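Local coordinates for protein leukotriene A-4 hydrolase (Saccharomyces cerevisiae, PDB 2XQ0) that is a zinc aminopeptidase of the M1 family that preferentially cleaves di- and tripeptides and also has low epoxide hydrolase activity, at residues P229-D234 and A284-L289; Q134-K139 and N267-P272; S215-P218 and T224-T227; D292-D297 and F506-L511. All blocks are in the same frame, centred on the assembly; numbering follows the deposited sequence.

Interaction 1. Residues P229-D234 and A284-L289; sequences PFRLKD and ATPTLL. Unlike the reference sequence in segment 284-289: Leu289 (reference Ile).
Arg231 NH1, which forms a salt bridge with Asp269, belongs to a guanidinium group with Pro286 CB over one face. Pro286 CB sits above the centre of that group, 3.6 Å from Arg231 CZ, while Pro286 CG reaches toward Arg231 NH2 at 3.8 Å. The opposite face is covered by CZ of the preceding residue, Phe230, which also stands over the centre, its ring tipped well out of the guanidinium plane. Held between Phe230 CZ and Pro286 CB, that plane is probably restricted in its rotation. Arg231 CG is anti to the backbone N (chi1 178°), and the chain then bends at its second and third torsions to bring the flat end down between these two atoms. NH2 has a long, weak ion pair with Glu228.

In the fold, the first turns of helix 229-239 here meet the loop that leaves strand 282-284 and runs on to helix 297-311, the helix of the HExxH zinc motif. That loop begins with a short 3-10 segment, 286-288, closed by the bond from Leu289 N to Pro286 O (2.9 Å). Thr287 OG1 donates to Thr285 OG1 over 2.8 Å. The side chain of Pro286 is about 11 Å from the bound inhibitor, bestatin.

Leu289 supplies the second, wholly apolar part of the contact. Its CD2 branch lies 3.8 Å from Arg231 CG, and the same methyl touches Asp234 CB at 3.7 Å, one turn further along the helix. Leu232, between them in sequence, points its side chain the other way, toward strand 215-220.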
loop_
_atom_site.group_PDB
_atom_site.type_symbol
_atom_site.label_atom_id
_atom_site.label_comp_id
_atom_site.label_asym_id
_atom_site.label_seq_id
_atom_site.Cartn_x
_atom_site.Cartn_y
_atom_site.Cartn_z
ATOM N N PRO A 229 15.825 -15.853 -9.501
ATOM C CA PRO A 229 16.050 -17.296 -9.330
ATOM C C PRO A 229 16.539 -17.694 -7.929
ATOM O O PRO A 229 16.060 -18.692 -7.384
ATOM C CB PRO A 229 17.104 -17.611 -10.393
ATOM C CG PRO A 229 16.838 -16.577 -11.485
ATOM C CD PRO A 229 16.410 -15.331 -10.752
ATOM N N PHE A 230 17.448 -16.922 -7.338
ATOM C CA PHE A 230 18.064 -17.342 -6.080
ATOM C C PHE A 230 17.040 -17.483 -4.957
ATOM O O PHE A 230 17.237 -18.251 -4.004
ATOM C CB PHE A 230 19.198 -16.396 -5.666
ATOM C CG PHE A 230 18.730 -15.130 -5.006
ATOM C CD1 PHE A 230 18.565 -15.072 -3.625
ATOM C CD2 PHE A 230 18.455 -13.999 -5.762
ATOM C CE1 PHE A 230 18.133 -13.907 -3.012
ATOM C CE2 PHE A 230 18.022 -12.826 -5.154
ATOM C CZ PHE A 230 17.852 -12.780 -3.780
ATOM N N ARG A 231 15.936 -16.761 -5.092
ATOM C CA ARG A 231 14.920 -16.694 -4.046
ATOM C C ARG A 231 13.648 -17.448 -4.439
ATOM O O ARG A 231 12.706 -17.562 -3.645
ATOM C CB ARG A 231 14.585 -15.220 -3.785
ATOM C CG ARG A 231 13.501 -14.986 -2.760
ATOM C CD ARG A 231 13.780 -13.720 -1.980
ATOM N NE ARG A 231 13.990 -12.581 -2.863
ATOM C CZ ARG A 231 14.754 -11.540 -2.554
ATOM N NH1 ARG A 231 15.384 -11.501 -1.383
ATOM N NH2 ARG A 231 14.883 -10.536 -3.409
ATOM N N LEU A 232 13.626 -17.969 -5.659
ATOM C CA LEU A 232 12.405 -18.554 -6.230
ATOM C C LEU A 232 11.767 -19.650 -5.382
ATOM O O LEU A 232 10.579 -19.593 -5.067
ATOM C CB LEU A 232 12.662 -19.049 -7.655
ATOM C CG LEU A 232 11.449 -19.691 -8.331
ATOM C CD1 LEU A 232 10.397 -18.639 -8.673
ATOM C CD2 LEU A 232 11.882 -20.447 -9.584
ATOM N N LYS A 233 12.542 -20.654 -4.991
ATOM C CA LYS A 233 11.957 -21.742 -4.223
ATOM C C LYS A 233 11.541 -21.317 -2.818
ATOM O O LYS A 233 10.549 -21.803 -2.299
ATOM C CB LYS A 233 12.884 -22.964 -4.199
ATOM C CG LYS A 233 13.020 -23.612 -5.558
ATOM C CD LYS A 233 11.725 -24.320 -5.980
ATOM C CE LYS A 233 11.610 -24.416 -7.509
ATOM N NZ LYS A 233 10.426 -25.247 -7.888
ATOM N N ASP A 234 12.261 -20.383 -2.207
ATOM C CA ASP A 234 11.832 -19.890 -0.903
ATOM C C ASP A 234 10.463 -19.213 -1.020
ATOM O O ASP A 234 9.599 -19.361 -0.147
ATOM C CB ASP A 234 12.836 -18.887 -0.329
ATOM C CG ASP A 234 14.129 -19.542 0.143
ATOM O OD1 ASP A 234 14.110 -20.743 0.461
ATOM O OD2 ASP A 234 15.168 -18.847 0.200
ATOM N N ALA A 284 5.207 -7.453 -4.368
ATOM C CA ALA A 284 5.417 -7.744 -2.952
ATOM C C ALA A 284 6.868 -7.523 -2.502
ATOM O O ALA A 284 7.799 -7.712 -3.284
ATOM C CB ALA A 284 4.969 -9.170 -2.643
ATOM N N THR A 285 7.042 -7.102 -1.247
ATOM C CA THR A 285 8.357 -6.970 -0.610
ATOM C C THR A 285 8.906 -8.360 -0.276
ATOM O O THR A 285 8.167 -9.237 0.178
ATOM C CB THR A 285 8.271 -6.111 0.693
ATOM O OG1 THR A 285 9.543 -6.056 1.349
ATOM C CG2 THR A 285 7.227 -6.675 1.664
ATOM N N PRO A 286 10.202 -8.573 -0.519
ATOM C CA PRO A 286 10.851 -9.839 -0.147
ATOM C C PRO A 286 10.890 -10.038 1.362
ATOM O O PRO A 286 11.125 -11.150 1.821
ATOM C CB PRO A 286 12.285 -9.683 -0.667
ATOM C CG PRO A 286 12.308 -8.444 -1.471
ATOM C CD PRO A 286 11.136 -7.606 -1.119
ATOM N N THR A 287 10.673 -8.970 2.126
ATOM C CA THR A 287 10.646 -9.107 3.574
ATOM C C THR A 287 9.387 -9.846 3.995
ATOM O O THR A 287 9.173 -10.070 5.171
ATOM C CB THR A 287 10.717 -7.754 4.314
ATOM O OG1 THR A 287 9.575 -6.958 3.984
ATOM C CG2 THR A 287 11.999 -6.996 3.942
ATOM N N LEU A 288 8.548 -10.221 3.035
ATOM C CA LEU A 288 7.410 -11.063 3.366
ATOM C C LEU A 288 7.894 -12.485 3.621
ATOM O O LEU A 288 7.222 -13.260 4.296
ATOM C CB LEU A 288 6.361 -11.086 2.243
ATOM C CG LEU A 288 5.478 -9.852 2.033
ATOM C CD1 LEU A 288 4.216 -10.238 1.270
ATOM C CD2 LEU A 288 5.124 -9.239 3.381
ATOM N N LEU A 289 9.055 -12.829 3.074
ATOM C CA LEU A 289 9.584 -14.169 3.246
ATOM C C LEU A 289 10.266 -14.331 4.593
ATOM O O LEU A 289 11.340 -13.768 4.834
ATOM C CB LEU A 289 10.556 -14.528 2.128
ATOM C CG LEU A 289 9.869 -15.192 0.943
ATOM C CD1 LEU A 289 8.920 -14.208 0.262
ATOM C CD2 LEU A 289 10.911 -15.724 -0.016
#

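Interaction 2. Residues Q134-K139 and N267-P272; sequences QTKGGK and NVDSYP
Lys136 and Asp269 meet side chain to side chain at about a right angle, in a long salt bridge: Lys136 NZ to Asp269 OD2 is 3.4 Å, and the hydrogen bond within it is weak. The lysine bends at its second and fourth torsions (chi2 -70°, chi4 62°), so that its CE lies against the same oxygen, 3.3 Å from Asp269 OD2. A firmer bond to OD2 comes from a water, which donates to Asp269 OD2 at 2.7 Å and weakly accepts from Lys136 N. The other oxygen, OD1, has a partner of its own in Arg231.

Both partners ride on type I turns, Thr135-Gly138 and Val268-Tyr271, the second closed by Tyr271 N to Val268 O at 3.1 Å. In the first, Thr135 OG1 donates to Lys139 O (2.6 Å) and weakly accepts from Gly138 N. Gly137 N has a weak bond to Glu228, and Ser270 OG is bonded to Gln128.

The first turn belongs to the loop between strands 127-130 and 141-144, in the N-terminal M1 region; the second precedes the substrate-binding segment that starts at Pro272. With a lysine at one oxygen and an arginine at the other, Asp269 probably stays ionised, while the length of the lysine pair and the exposure of Lys136 imply a loose electrostatic link strengthened through water.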
loop_
_atom_site.group_PDB
_atom_site.type_symbol
_atom_site.label_atom_id
_atom_site.label_comp_id
_atom_site.label_asym_id
_atom_site.label_seq_id
_atom_site.Cartn_x
_atom_site.Cartn_y
_atom_site.Cartn_z
ATOM N N GLN A 134 23.944 -4.086 -8.368
ATOM C CA GLN A 134 23.036 -3.760 -7.269
ATOM C C GLN A 134 22.092 -4.894 -6.876
ATOM O O GLN A 134 21.604 -4.935 -5.743
ATOM C CB GLN A 134 22.210 -2.528 -7.612
ATOM C CG GLN A 134 22.966 -1.221 -7.571
ATOM C CD GLN A 134 22.134 -0.082 -8.125
ATOM O OE1 GLN A 134 21.834 0.881 -7.424
ATOM N NE2 GLN A 134 21.741 -0.199 -9.388
ATOM N N THR A 135 21.827 -5.798 -7.814
ATOM C CA THR A 135 20.891 -6.891 -7.582
ATOM C C THR A 135 21.622 -8.118 -7.068
ATOM O O THR A 135 22.754 -8.390 -7.472
ATOM C CB THR A 135 20.129 -7.283 -8.866
ATOM O OG1 THR A 135 21.050 -7.824 -9.824
ATOM C CG2 THR A 135 19.398 -6.070 -9.458
ATOM N N LYS A 136 20.966 -8.859 -6.180
ATOM C CA LYS A 136 21.548 -10.076 -5.633
ATOM C C LYS A 136 21.950 -11.021 -6.757
ATOM O O LYS A 136 22.974 -11.696 -6.675
ATOM C CB LYS A 136 20.546 -10.777 -4.715
ATOM C CG LYS A 136 19.981 -9.908 -3.600
ATOM C CD LYS A 136 21.031 -9.581 -2.557
ATOM C CE LYS A 136 20.389 -9.076 -1.273
ATOM N NZ LYS A 136 19.498 -10.103 -0.661
ATOM N N GLY A 137 21.139 -11.056 -7.808
ATOM C CA GLY A 137 21.279 -12.037 -8.869
ATOM C C GLY A 137 22.153 -11.661 -10.050
ATOM O O GLY A 137 22.303 -12.457 -10.975
ATOM N N GLY A 138 22.714 -10.456 -10.048
ATOM C CA GLY A 138 23.736 -10.106 -11.029
ATOM C C GLY A 138 23.313 -9.424 -12.325
ATOM O O GLY A 138 24.160 -9.096 -13.157
ATOM N N LYS A 139 22.018 -9.196 -12.512
ATOM C CA LYS A 139 21.552 -8.511 -13.719
ATOM C C LYS A 139 20.761 -7.251 -13.359
ATOM O O LYS A 139 20.344 -7.096 -12.213
ATOM C CB LYS A 139 20.723 -9.461 -14.588
ATOM C CG LYS A 139 21.512 -10.652 -15.131
ATOM C CD LYS A 139 20.648 -11.507 -16.049
ATOM C CE LYS A 139 21.287 -12.856 -16.347
ATOM N NZ LYS A 139 20.359 -13.744 -17.109
ATOM N N ASN A 267 9.529 -8.627 -5.243
ATOM C CA ASN A 267 10.445 -7.656 -5.818
ATOM C C ASN A 267 11.847 -7.688 -5.229
ATOM O O ASN A 267 12.121 -8.439 -4.285
ATOM C CB ASN A 267 9.857 -6.254 -5.672
ATOM C CG ASN A 267 9.377 -5.688 -6.984
ATOM O OD1 ASN A 267 10.024 -5.846 -8.016
ATOM N ND2 ASN A 267 8.242 -5.009 -6.951
ATOM N N VAL A 268 12.718 -6.854 -5.792
ATOM C CA VAL A 268 14.076 -6.660 -5.286
ATOM C C VAL A 268 14.040 -6.045 -3.889
ATOM O O VAL A 268 13.035 -5.466 -3.478
ATOM C CB VAL A 268 14.923 -5.765 -6.245
ATOM C CG1 VAL A 268 15.138 -6.471 -7.578
ATOM C CG2 VAL A 268 14.248 -4.420 -6.464
ATOM N N ASP A 269 15.146 -6.145 -3.165
ATOM C CA ASP A 269 15.163 -5.703 -1.773
ATOM C C ASP A 269 14.910 -4.199 -1.566
ATOM O O ASP A 269 14.454 -3.797 -0.499
ATOM C CB ASP A 269 16.440 -6.192 -1.066
ATOM C CG ASP A 269 16.697 -7.682 -1.297
ATOM O OD1 ASP A 269 16.211 -8.516 -0.502
ATOM O OD2 ASP A 269 17.380 -8.024 -2.288
ATOM N N SER A 270 15.155 -3.381 -2.592
ATOM C CA SER A 270 14.890 -1.936 -2.497
ATOM C C SER A 270 13.409 -1.551 -2.543
ATOM O O SER A 270 13.046 -0.381 -2.361
ATOM C CB SER A 270 15.631 -1.177 -3.602
ATOM O OG SER A 270 15.187 -1.574 -4.889
ATOM N N TYR A 271 12.542 -2.526 -2.782
ATOM C CA TYR A 271 11.124 -2.234 -2.879
ATOM C C TYR A 271 10.600 -1.564 -1.592
ATOM O O TYR A 271 10.790 -2.087 -0.494
ATOM C CB TYR A 271 10.342 -3.504 -3.215
ATOM C CG TYR A 271 8.910 -3.214 -3.577
ATOM C CD1 TYR A 271 8.593 -2.607 -4.783
ATOM C CD2 TYR A 271 7.875 -3.550 -2.717
ATOM C CE1 TYR A 271 7.287 -2.332 -5.119
ATOM C CE2 TYR A 271 6.568 -3.273 -3.037
ATOM C CZ TYR A 271 6.280 -2.664 -4.239
ATOM O OH TYR A 271 4.981 -2.398 -4.556
ATOM N N PRO A 272 9.933 -0.405 -1.726
ATOM C CA PRO A 272 9.628 0.453 -0.570
ATOM C C PRO A 272 8.275 0.225 0.114
ATOM O O PRO A 272 8.068 0.748 1.209
ATOM C CB PRO A 272 9.663 1.859 -1.180
ATOM C CG PRO A 272 9.170 1.640 -2.589
ATOM C CD PRO A 272 9.587 0.248 -3.003
HETATM O O HOH W 1 17.900 -8.035 -4.968
#

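Interaction 3. Residues S215-P218 and T224-T227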
loop_
_atom_site.group_PDB
_atom_site.type_symbol
_atom_site.label_atom_id
_atom_site.label_comp_id
_atom_site.label_asym_id
_atom_site.label_seq_id
_atom_site.Cartn_x
_atom_site.Cartn_y
_atom_site.Cartn_z
ATOM N N SER A 215 12.372 -15.519 -12.851
ATOM C CA SER A 215 11.846 -16.841 -13.122
ATOM C C SER A 215 10.532 -16.936 -12.372
ATOM O O SER A 215 10.142 -15.991 -11.683
ATOM C CB SER A 215 12.843 -17.931 -12.705
ATOM O OG SER A 215 13.553 -17.588 -11.532
ATOM N N SER A 216 9.834 -18.051 -12.534
ATOM C CA SER A 216 8.515 -18.211 -11.962
ATOM C C SER A 216 8.251 -19.658 -11.543
ATOM O O SER A 216 8.899 -20.592 -12.037
ATOM C CB SER A 216 7.461 -17.770 -12.967
ATOM O OG SER A 216 7.404 -18.697 -14.026
ATOM N N ALA A 217 7.288 -19.828 -10.639
ATOM C CA ALA A 217 6.932 -21.140 -10.083
ATOM C C ALA A 217 5.475 -21.124 -9.632
ATOM O O ALA A 217 4.990 -20.125 -9.106
ATOM C CB ALA A 217 7.834 -21.483 -8.914
ATOM N N PRO A 218 4.764 -22.232 -9.840
ATOM C CA PRO A 218 3.357 -22.247 -9.433
ATOM C C PRO A 218 3.160 -22.224 -7.922
ATOM O O PRO A 218 3.850 -22.924 -7.193
ATOM C CB PRO A 218 2.846 -23.566 -10.005
ATOM C CG PRO A 218 4.107 -24.463 -10.083
ATOM C CD PRO A 218 5.187 -23.495 -10.485
ATOM N N THR A 224 0.890 -17.896 -9.768
ATOM C CA THR A 224 2.295 -18.138 -10.021
ATOM C C THR A 224 3.074 -17.076 -9.287
ATOM O O THR A 224 2.640 -15.938 -9.214
ATOM C CB THR A 224 2.577 -18.001 -11.514
ATOM O OG1 THR A 224 1.707 -18.886 -12.243
ATOM C CG2 THR A 224 4.028 -18.309 -11.826
ATOM N N VAL A 225 4.224 -17.428 -8.738
ATOM C CA VAL A 225 5.091 -16.395 -8.181
ATOM C C VAL A 225 6.280 -16.109 -9.109
ATOM O O VAL A 225 6.822 -17.029 -9.732
ATOM C CB VAL A 225 5.570 -16.746 -6.752
ATOM C CG1 VAL A 225 6.409 -18.035 -6.750
ATOM C CG2 VAL A 225 6.377 -15.581 -6.158
ATOM N N TYR A 226 6.657 -14.832 -9.209
ATOM C CA TYR A 226 7.782 -14.377 -10.024
ATOM C C TYR A 226 8.815 -13.746 -9.102
ATOM O O TYR A 226 8.453 -13.038 -8.182
ATOM C CB TYR A 226 7.320 -13.347 -11.059
ATOM C CG TYR A 226 6.435 -13.925 -12.124
ATOM C CD1 TYR A 226 6.973 -14.371 -13.322
ATOM C CD2 TYR A 226 5.053 -14.031 -11.937
ATOM C CE1 TYR A 226 6.171 -14.917 -14.307
ATOM C CE2 TYR A 226 4.240 -14.574 -12.924
ATOM C CZ TYR A 226 4.812 -15.015 -14.105
ATOM O OH TYR A 226 4.032 -15.564 -15.102
ATOM N N THR A 227 10.095 -14.039 -9.316
ATOM C CA THR A 227 11.151 -13.407 -8.535
ATOM C C THR A 227 12.517 -13.768 -9.099
ATOM O O THR A 227 12.607 -14.447 -10.119
ATOM C CB THR A 227 11.097 -13.765 -7.030
ATOM O OG1 THR A 227 12.047 -12.965 -6.306
ATOM C CG2 THR A 227 11.391 -15.230 -6.803
#
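A beta hairpin brings 215-218 and 224-227 side by side, with 215-220 as an outermost strand of a mixed five-stranded sheet and 223-227 next to it. The two strands run antiparallel, their directions 157° apart. Ser215 and Thr227 are a hydrogen-bonded pair, with Ser215 N to Thr227 O at 2.9 Å and Thr227 N to Ser215 O at 3.1 Å. Ala217 and Val225 form the next, Ala217 N reaching Val225 O at 3.0 Å and Val225 N reaching Ala217 O at 2.8 Å. Between these pairs, at the non-hydrogen-bonded pair Ser216 and Tyr226, the CA hydrogens turn to carbonyls of the facing strand; Ser216 CA approaches Val225 O to 3.0 Å.

Side-chain contact is strongest on the face carrying Ser216 and Tyr226. Ser216 CB sits over the face of the tyrosine ring, 3.8 Å from its centroid and 30° off the normal, a CH-pi contact. Tyr226 CG is anti to its carbonyl carbon (chi1 -68°), which lays the ring across the neighbouring strand beneath that serine. Thr224 adds its CG2 branch, 3.7 Å from Ser216 CB. On the reverse face, Ala217 CB and Val225 CG1 make a looser apolar pair at 4.3 Å.

That reverse face is covered by helix 229-239, which follows directly in the chain: Ser215 and Ala217 touch its Leu232. On its inner side, strand 223-227 is bonded through Thr224 and Tyr226 to the parallel strand 264-266, whose Val266 O also receives Thr227 OG1.

Interaction 4. Residues D292-D297 and F506-L511; sequences DRSNID and FNSNQL
Ser294 and Ser508 touch directly, Ser294 CB lying 3.3 Å from Ser508 OG. The polar traffic between the segments passes through two waters. One joins Asn295 OD1 (3.1 Å) to Ser508 OG (2.9 Å), with a weak third bond to Asn509 OD1. The other lies 2.6 Å from Ser294 O, with weak bonds to Asp297 OD2 and Asn509 ND2; it has more acceptors within reach than it has protons. Ser508 OG lies between its own backbone N and carbonyl carbon (chi1 70°), a rotation that turns it to the first water and against the serine methylene.

Behind these groups, each backbone is fixed locally. Asp292 OD1 accepts from Ser294 N at 2.9 Å, from above the carboxylate plane, forming an Asx turn. Across the interface Asn507 is the N-cap of helix 508-519: its OD1 takes Gln510 N at 2.6 Å, and Gln510 OE1 returns the favour to Asn507 N at 2.9 Å in the carbonyl plane, completing a capping box. Asn295 OD1 has a further donor in Asn556.

The contact joins the approach to the zinc-motif helix 297-311 with the C-terminal helical domain; the side chain of Asp297 is about 7 Å from the bound bestatin. Since no direct hydrogen bond crosses between the segments, the polar link between these two runs through the pair of waters, several of whose bonds are weak.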
loop_
_atom_site.group_PDB
_atom_site.type_symbol
_atom_site.label_atom_id
_atom_site.label_comp_id
_atom_site.label_asym_id
_atom_site.label_seq_id
_atom_site.Cartn_x
_atom_site.Cartn_y
_atom_site.Cartn_z
ATOM N N ASP A 292 8.624 -19.251 7.560
ATOM C CA ASP A 292 7.654 -19.964 8.394
ATOM C C ASP A 292 6.206 -19.640 8.022
ATOM O O ASP A 292 5.272 -20.255 8.546
ATOM C CB ASP A 292 7.888 -19.650 9.870
ATOM C CG ASP A 292 7.733 -18.179 10.178
ATOM O OD1 ASP A 292 7.347 -17.418 9.267
ATOM O OD2 ASP A 292 7.996 -17.781 11.331
ATOM N N ARG A 293 6.033 -18.670 7.127
ATOM C CA ARG A 293 4.714 -18.230 6.668
ATOM C C ARG A 293 3.981 -17.285 7.620
ATOM O O ARG A 293 2.752 -17.270 7.647
ATOM C CB ARG A 293 3.830 -19.423 6.312
ATOM C CG ARG A 293 4.357 -20.203 5.142
ATOM C CD ARG A 293 3.695 -21.551 4.998
ATOM N NE ARG A 293 4.206 -22.258 3.829
ATOM C CZ ARG A 293 4.007 -23.549 3.594
ATOM N NH1 ARG A 293 3.324 -24.286 4.462
ATOM N NH2 ARG A 293 4.498 -24.108 2.499
ATOM N N SER A 294 4.732 -16.469 8.357
ATOM C CA SER A 294 4.163 -15.542 9.340
ATOM C C SER A 294 3.520 -14.286 8.764
ATOM O O SER A 294 2.570 -13.756 9.347
ATOM C CB SER A 294 5.240 -15.097 10.328
ATOM O OG SER A 294 5.933 -16.200 10.870
ATOM N N ASN A 295 4.035 -13.803 7.635
ATOM C CA ASN A 295 3.694 -12.473 7.142
ATOM C C ASN A 295 2.719 -12.404 5.975
ATOM O O ASN A 295 2.643 -11.382 5.291
ATOM C CB ASN A 295 4.965 -11.739 6.721
ATOM C CG ASN A 295 5.888 -11.495 7.870
ATOM O OD1 ASN A 295 5.455 -11.478 9.027
ATOM N ND2 ASN A 295 7.175 -11.305 7.572
ATOM N N ILE A 296 1.976 -13.467 5.732
ATOM C CA ILE A 296 1.232 -13.533 4.477
ATOM C C ILE A 296 -0.059 -12.698 4.405
ATOM O O ILE A 296 -0.655 -12.564 3.330
ATOM C CB ILE A 296 0.984 -14.988 4.050
ATOM C CG1 ILE A 296 0.457 -15.802 5.225
ATOM C CG2 ILE A 296 2.275 -15.610 3.518
ATOM C CD1 ILE A 296 0.381 -17.269 4.931
ATOM N N ASP A 297 -0.467 -12.096 5.522
ATOM C CA ASP A 297 -1.691 -11.324 5.526
ATOM C C ASP A 297 -1.540 -10.129 4.572
ATOM O O ASP A 297 -2.520 -9.641 4.004
ATOM C CB ASP A 297 -2.024 -10.898 6.946
ATOM C CG ASP A 297 -1.897 -12.052 7.933
ATOM O OD1 ASP A 297 -1.834 -13.222 7.479
ATOM O OD2 ASP A 297 -1.850 -11.792 9.158
ATOM N N PHE A 506 3.875 -17.462 21.349
ATOM C CA PHE A 506 3.694 -16.167 20.700
ATOM C C PHE A 506 3.976 -16.290 19.199
ATOM O O PHE A 506 5.091 -16.627 18.811
ATOM C CB PHE A 506 4.658 -15.127 21.284
ATOM C CG PHE A 506 4.266 -14.589 22.648
ATOM C CD1 PHE A 506 3.380 -15.262 23.467
ATOM C CD2 PHE A 506 4.815 -13.402 23.103
ATOM C CE1 PHE A 506 3.042 -14.749 24.724
ATOM C CE2 PHE A 506 4.494 -12.892 24.340
ATOM C CZ PHE A 506 3.613 -13.564 25.158
ATOM N N ASN A 507 2.979 -16.014 18.360
ATOM C CA ASN A 507 3.225 -15.873 16.923
ATOM C C ASN A 507 4.032 -14.600 16.656
ATOM O O ASN A 507 4.362 -13.867 17.588
ATOM C CB ASN A 507 1.911 -15.922 16.112
ATOM C CG ASN A 507 1.011 -14.718 16.356
ATOM O OD1 ASN A 507 1.463 -13.663 16.798
ATOM N ND2 ASN A 507 -0.277 -14.870 16.057
ATOM N N SER A 508 4.364 -14.325 15.401
ATOM C CA SER A 508 5.229 -13.184 15.109
ATOM C C SER A 508 4.525 -11.860 15.417
ATOM O O SER A 508 5.149 -10.913 15.881
ATOM C CB SER A 508 5.705 -13.213 13.654
ATOM O OG SER A 508 4.642 -12.929 12.763
ATOM N N ASN A 509 3.223 -11.803 15.148
ATOM C CA ASN A 509 2.435 -10.633 15.486
ATOM C C ASN A 509 2.449 -10.378 16.985
ATOM O O ASN A 509 2.500 -9.235 17.440
ATOM C CB ASN A 509 0.993 -10.806 15.001
ATOM C CG ASN A 509 0.874 -10.778 13.488
ATOM O OD1 ASN A 509 1.387 -9.872 12.824
ATOM N ND2 ASN A 509 0.185 -11.771 12.936
ATOM N N GLN A 510 2.396 -11.455 17.757
ATOM C CA GLN A 510 2.398 -11.330 19.198
ATOM C C GLN A 510 3.773 -10.891 19.683
ATOM O O GLN A 510 3.870 -10.042 20.581
ATOM C CB GLN A 510 1.943 -12.639 19.853
ATOM C CG GLN A 510 0.452 -12.892 19.689
ATOM C CD GLN A 510 0.041 -14.251 20.184
ATOM O OE1 GLN A 510 0.665 -15.251 19.849
ATOM N NE2 GLN A 510 -1.000 -14.295 20.999
ATOM N N LEU A 511 4.828 -11.451 19.086
ATOM C CA LEU A 511 6.191 -11.001 19.376
ATOM C C LEU A 511 6.369 -9.523 19.049
ATOM O O LEU A 511 6.942 -8.764 19.837
ATOM C CB LEU A 511 7.227 -11.832 18.602
ATOM C CG LEU A 511 7.429 -13.273 19.076
ATOM C CD1 LEU A 511 8.302 -14.055 18.104
ATOM C CD2 LEU A 511 8.031 -13.300 20.476
HETATM O O HOH W 2 1.181 -11.537 9.752
HETATM O O HOH W 3 4.611 -10.224 11.715
#

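Overall arrangement
From the N terminus, 134-139 opens interaction 2, whose loop closes only at 267-272. Nested within it is interaction 3, the short hairpin closed between 215-218 and 224-227; directly afterwards 229-234 opens interaction 1, which closes at 284-289, beyond the end of interaction 2, so interactions 1 and 2 cross. They touch where the helix start meets the turn at 268-271. Interaction 4 follows in series: 292-297, just after 284-289, waits for 506-511 and closes a largely helical loop. Interaction 2 ties the N-terminal region to the catalytic domain and interaction 4 ties the latter to the C-terminal helices, while interactions 1 and 3 join helix 229-239, the hairpin and the 284-289 loop.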